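Acetoacetate decarboxylase (Sphingomonas wittichii, PDB 5UPB) is an acetoacetate decarboxylase-like enzyme, probably a lyase, whose physiological substrate is left open here. Local coordinates at residues A41-P44 with A45-V49; S110-R113 with G114-G118. All blocks are in the same frame, centred on the assembly; numbering follows the deposited sequence.

Interaction 1: A41-P44 with A45-V49; sequences ALLP and AGLKV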
loop_
_atom_site.group_PDB
_atom_site.type_symbol
_atom_site.label_atom_id
_atom_site.label_comp_id
_atom_site.label_asym_id
_atom_site.label_seq_id
_atom_site.Cartn_x
_atom_site.Cartn_y
_atom_site.Cartn_z
ATOM N N ALA A 41 30.667 11.357 -8.384
ATOM C CA ALA A 41 30.797 10.464 -7.230
ATOM C C ALA A 41 29.754 9.345 -7.235
ATOM O O ALA A 41 29.968 8.295 -6.621
ATOM C CB ALA A 41 30.704 11.295 -5.947
ATOM N N LEU A 42 28.607 9.556 -7.875
ATOM C CA LEU A 42 27.583 8.527 -7.958
ATOM C C LEU A 42 27.795 7.581 -9.126
ATOM O O LEU A 42 27.083 6.569 -9.222
ATOM C CB LEU A 42 26.199 9.158 -8.100
ATOM C CG LEU A 42 25.725 10.050 -6.966
ATOM C CD1 LEU A 42 24.355 10.660 -7.335
ATOM C CD2 LEU A 42 25.685 9.247 -5.642
ATOM N N LEU A 43 28.694 7.921 -10.048
ATOM C CA LEU A 43 28.828 7.074 -11.216
ATOM C C LEU A 43 29.766 5.928 -10.928
ATOM O O LEU A 43 30.823 6.133 -10.333
ATOM C CB LEU A 43 29.376 7.852 -12.403
ATOM C CG LEU A 43 28.459 8.949 -12.922
ATOM C CD1 LEU A 43 29.154 9.753 -14.018
ATOM C CD2 LEU A 43 27.206 8.290 -13.446
ATOM N N PRO A 44 29.449 4.734 -11.408
ATOM C CA PRO A 44 30.410 3.642 -11.293
ATOM C C PRO A 44 31.622 3.880 -12.187
ATOM O O PRO A 44 31.600 4.672 -13.131
ATOM C CB PRO A 44 29.616 2.421 -11.770
ATOM C CG PRO A 44 28.610 2.966 -12.709
ATOM C CD PRO A 44 28.234 4.318 -12.143
ATOM N N ALA A 45 32.714 3.219 -11.824
ATOM C CA ALA A 45 33.973 3.382 -12.536
ATOM C C ALA A 45 33.805 3.072 -14.019
ATOM O O ALA A 45 33.161 2.087 -14.396
ATOM C CB ALA A 45 35.036 2.467 -11.931
ATOM N N GLY A 46 34.355 3.938 -14.865
ATOM C CA GLY A 46 34.294 3.746 -16.302
ATOM C C GLY A 46 33.308 4.659 -16.992
ATOM O O GLY A 46 33.339 4.756 -18.229
ATOM N N LEU A 47 32.440 5.326 -16.231
ATOM C CA LEU A 47 31.518 6.324 -16.754
ATOM C C LEU A 47 31.993 7.709 -16.360
ATOM O O LEU A 47 32.412 7.940 -15.222
ATOM C CB LEU A 47 30.092 6.115 -16.245
ATOM C CG LEU A 47 29.425 4.781 -16.580
ATOM C CD1 LEU A 47 27.969 4.769 -16.087
ATOM C CD2 LEU A 47 29.522 4.520 -18.080
ATOM N N LYS A 48 31.893 8.632 -17.302
ATOM C CA LYS A 48 32.344 9.998 -17.106
ATOM C C LYS A 48 31.129 10.905 -17.173
ATOM O O LYS A 48 30.314 10.799 -18.097
ATOM C CB LYS A 48 33.372 10.394 -18.174
ATOM C CG LYS A 48 34.103 11.703 -17.910
ATOM C CD LYS A 48 35.052 11.588 -16.722
ATOM C CE LYS A 48 35.997 12.772 -16.640
ATOM N NZ LYS A 48 36.909 12.658 -15.476
ATOM N N VAL A 49 30.980 11.760 -16.166
ATOM C CA VAL A 49 29.836 12.650 -16.146
ATOM C C VAL A 49 29.921 13.579 -17.371
ATOM O O VAL A 49 31.011 13.922 -17.852
ATOM C CB VAL A 49 29.813 13.417 -14.811
ATOM C CG1 VAL A 49 31.004 14.406 -14.704
ATOM C CG2 VAL A 49 28.496 14.125 -14.614
#

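Interaction 2: S110-R113 with G114-G118; sequences SLIR and GWLNG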
loop_
_atom_site.group_PDB
_atom_site.type_symbol
_atom_site.label_atom_id
_atom_site.label_comp_id
_atom_site.label_asym_id
_atom_site.label_seq_id
_atom_site.Cartn_x
_atom_site.Cartn_y
_atom_site.Cartn_z
ATOM N N SER A 110 9.569 -5.330 -11.464
ATOM C CA SER A 110 10.297 -4.303 -12.185
ATOM C C SER A 110 11.589 -3.944 -11.468
ATOM O O SER A 110 12.623 -3.724 -12.121
ATOM C CB SER A 110 9.398 -3.072 -12.370
ATOM O OG SER A 110 10.124 -2.064 -13.042
ATOM N N LEU A 111 11.588 -3.997 -10.132
ATOM C CA LEU A 111 12.825 -3.818 -9.389
ATOM C C LEU A 111 13.863 -4.858 -9.793
ATOM O O LEU A 111 15.032 -4.531 -10.075
ATOM C CB LEU A 111 12.532 -3.868 -7.892
ATOM C CG LEU A 111 13.752 -3.671 -6.995
ATOM C CD1 LEU A 111 13.263 -3.087 -5.685
ATOM C CD2 LEU A 111 14.474 -4.970 -6.797
ATOM N N ILE A 112 13.465 -6.120 -9.804
ATOM C CA ILE A 112 14.428 -7.175 -10.042
ATOM C C ILE A 112 14.895 -7.187 -11.496
ATOM O O ILE A 112 16.094 -7.329 -11.770
ATOM C CB ILE A 112 13.821 -8.519 -9.612
ATOM C CG1 ILE A 112 13.739 -8.580 -8.046
ATOM C CG2 ILE A 112 14.622 -9.672 -10.203
ATOM C CD1 ILE A 112 15.093 -8.664 -7.370
ATOM N N ARG A 113 13.980 -7.062 -12.448
ATOM C CA ARG A 113 14.417 -6.943 -13.840
ATOM C C ARG A 113 15.418 -5.808 -13.980
ATOM O O ARG A 113 16.463 -5.959 -14.619
ATOM C CB ARG A 113 13.191 -6.733 -14.738
ATOM C CG ARG A 113 13.392 -6.700 -16.285
ATOM C CD ARG A 113 12.046 -6.270 -16.974
ATOM N NE ARG A 113 11.641 -4.948 -16.460
ATOM C CZ ARG A 113 10.406 -4.432 -16.346
ATOM N NH1 ARG A 113 9.261 -5.074 -16.692
ATOM N NH2 ARG A 113 10.336 -3.199 -15.854
ATOM N N GLY A 114 15.134 -4.678 -13.333
ATOM C CA GLY A 114 16.075 -3.572 -13.318
ATOM C C GLY A 114 17.434 -3.954 -12.768
ATOM O O GLY A 114 18.474 -3.699 -13.401
ATOM N N TRP A 115 17.458 -4.567 -11.580
ATOM C CA TRP A 115 18.744 -4.899 -10.972
ATOM C C TRP A 115 19.541 -5.826 -11.880
ATOM O O TRP A 115 20.768 -5.699 -11.990
ATOM C CB TRP A 115 18.557 -5.553 -9.588
ATOM C CG TRP A 115 18.346 -4.644 -8.402
ATOM C CD1 TRP A 115 17.428 -3.638 -8.279
ATOM C CD2 TRP A 115 19.053 -4.691 -7.143
ATOM N NE1 TRP A 115 17.530 -3.043 -7.030
ATOM C CE2 TRP A 115 18.508 -3.676 -6.315
ATOM C CE3 TRP A 115 20.088 -5.488 -6.642
ATOM C CZ2 TRP A 115 18.971 -3.426 -5.017
ATOM C CZ3 TRP A 115 20.545 -5.241 -5.353
ATOM C CH2 TRP A 115 19.983 -4.211 -4.558
ATOM N N LEU A 116 18.858 -6.793 -12.512
ATOM C CA LEU A 116 19.553 -7.747 -13.368
ATOM C C LEU A 116 20.220 -7.065 -14.542
ATOM O O LEU A 116 21.216 -7.567 -15.078
ATOM C CB LEU A 116 18.591 -8.804 -13.883
ATOM C CG LEU A 116 18.064 -9.722 -12.768
ATOM C CD1 LEU A 116 16.834 -10.534 -13.263
ATOM C CD2 LEU A 116 19.167 -10.678 -12.322
ATOM N N ASN A 117 19.659 -5.955 -14.974
ATOM C CA ASN A 117 20.195 -5.156 -16.059
ATOM C C ASN A 117 20.937 -3.926 -15.544
ATOM O O ASN A 117 21.190 -2.986 -16.315
ATOM C CB ASN A 117 19.024 -4.776 -16.968
ATOM C CG ASN A 117 18.610 -5.907 -17.911
ATOM O OD1 ASN A 117 19.431 -6.726 -18.309
ATOM N ND2 ASN A 117 17.302 -6.026 -18.163
ATOM N N GLY A 118 21.270 -3.915 -14.240
ATOM C CA GLY A 118 22.135 -2.898 -13.682
ATOM C C GLY A 118 21.480 -1.584 -13.380
ATOM O O GLY A 118 22.184 -0.580 -13.270
#

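Interaction 1: A41-P44 with A45-V49
Leu-43 and Leu-47 adopt the same shape, CG lying anti to the carbonyl carbon (both with chi1 near -60°) and the chain then extended, and both aim back across the turn that joins them. Their CB atoms are 4.3 Å apart. Beyond that, the branches serve different partners: CD1 of Leu-43 reaches Val-49 in strand 48-50, 3.5 Å from Val-49 N and 3.8 Å from Val-49 CB, whereas the Leu-47 side chain runs obliquely to the proline ring, its CD1 3.9 Å from Pro-44 CG. One backbone bond closes the turn, Leu-47 N to Pro-44 O at 3.3 Å, long but fairly straight at 160°. Its type follows from an extended Ala-45 followed by Gly-46 at phi 105°, where a CB would jam against the preceding carbonyl oxygen. The side-chain amide of Gln-40, in helix 36-42, bonds to Leu-47 O through NE2 and to Val-49 N through OE1. Phe-99 touches Leu-43, Pro-44 and Leu-47. The geometry is that of a type II beta turn from Pro-44 to Leu-47, with glycine at its third position, linking helix 36-42 to strand 48-50, which pairs antiparallel with strand 80-92.

Interaction 2: S110-R113 with G114-G118
This is a local contact within one helix, the last turns of 108-116 and the Schellman motif that ends it, buried in the assembly and facing a second subunit. Backbone bonds from residue i+4 to residue i define it: Gly-114 N to Ser-110 O, Trp-115 N to Leu-111 O and Leu-116 N to Ile-112 O are each 2.9 Å, while Asn-117 N to Arg-113 O stretches to 3.2 Å and bends to 141° as Asn-117 leaves helical angles. Gly-118, with positive phi, then donates to Trp-115 O. A CB on Gly-114 would be tight against the oxygens of Ser-110 and Leu-111. Leu-111 extends with CG opposite its own N (chi1 -179°), which lays CD2 over one face of the Trp-115 indole, 3.9 Å from the centroid of its five-membered ring, a CH-pi contact. Elsewhere on the helix Ile-112 CG2 meets Leu-116 CD1 at 3.9 Å. Trp-115 NE1 is satisfied by Lys-121 O. A leucine in place of Trp-115 would probably leave Lys-121 O without this donor and strip Leu-111 CD2 of its aromatic face. His-5 of the second subunit meets the Trp-115 ring edge-to-face, and Trp-186 of that subunit packs on Trp-115 and Leu-116. Leu-111 touches Val-105 of strand 95-105 and Ile-123 of strand 121-123, and Tyr-81 of strand 80-92 meets Ser-110 and Arg-113.

From the N terminus, interaction 1 comes first, turning the chain from helix 36-42 into strand 48-50. The chain then runs through strands 53-65, 80-92 and 95-105 before interaction 2 ends helix 108-116 ahead of strand 121-123. Interaction 1 closes a tight turn; interaction 2 stays within the end of one helix. They follow in series, neither nested nor crossed. The centres of interactions 1 and 2 are about 19 Å apart, and the nearest atoms of interactions 1 and 2 are about 7 Å apart. Strands 80-92 and 95-105, an antiparallel pair, border both: Cys-90 and Phe-99 pack against 41-49, Tyr-81 and Val-105 against 110-118. Leu-42 also packs on Thr-8 of the second subunit, which several residues of 110-118 meet.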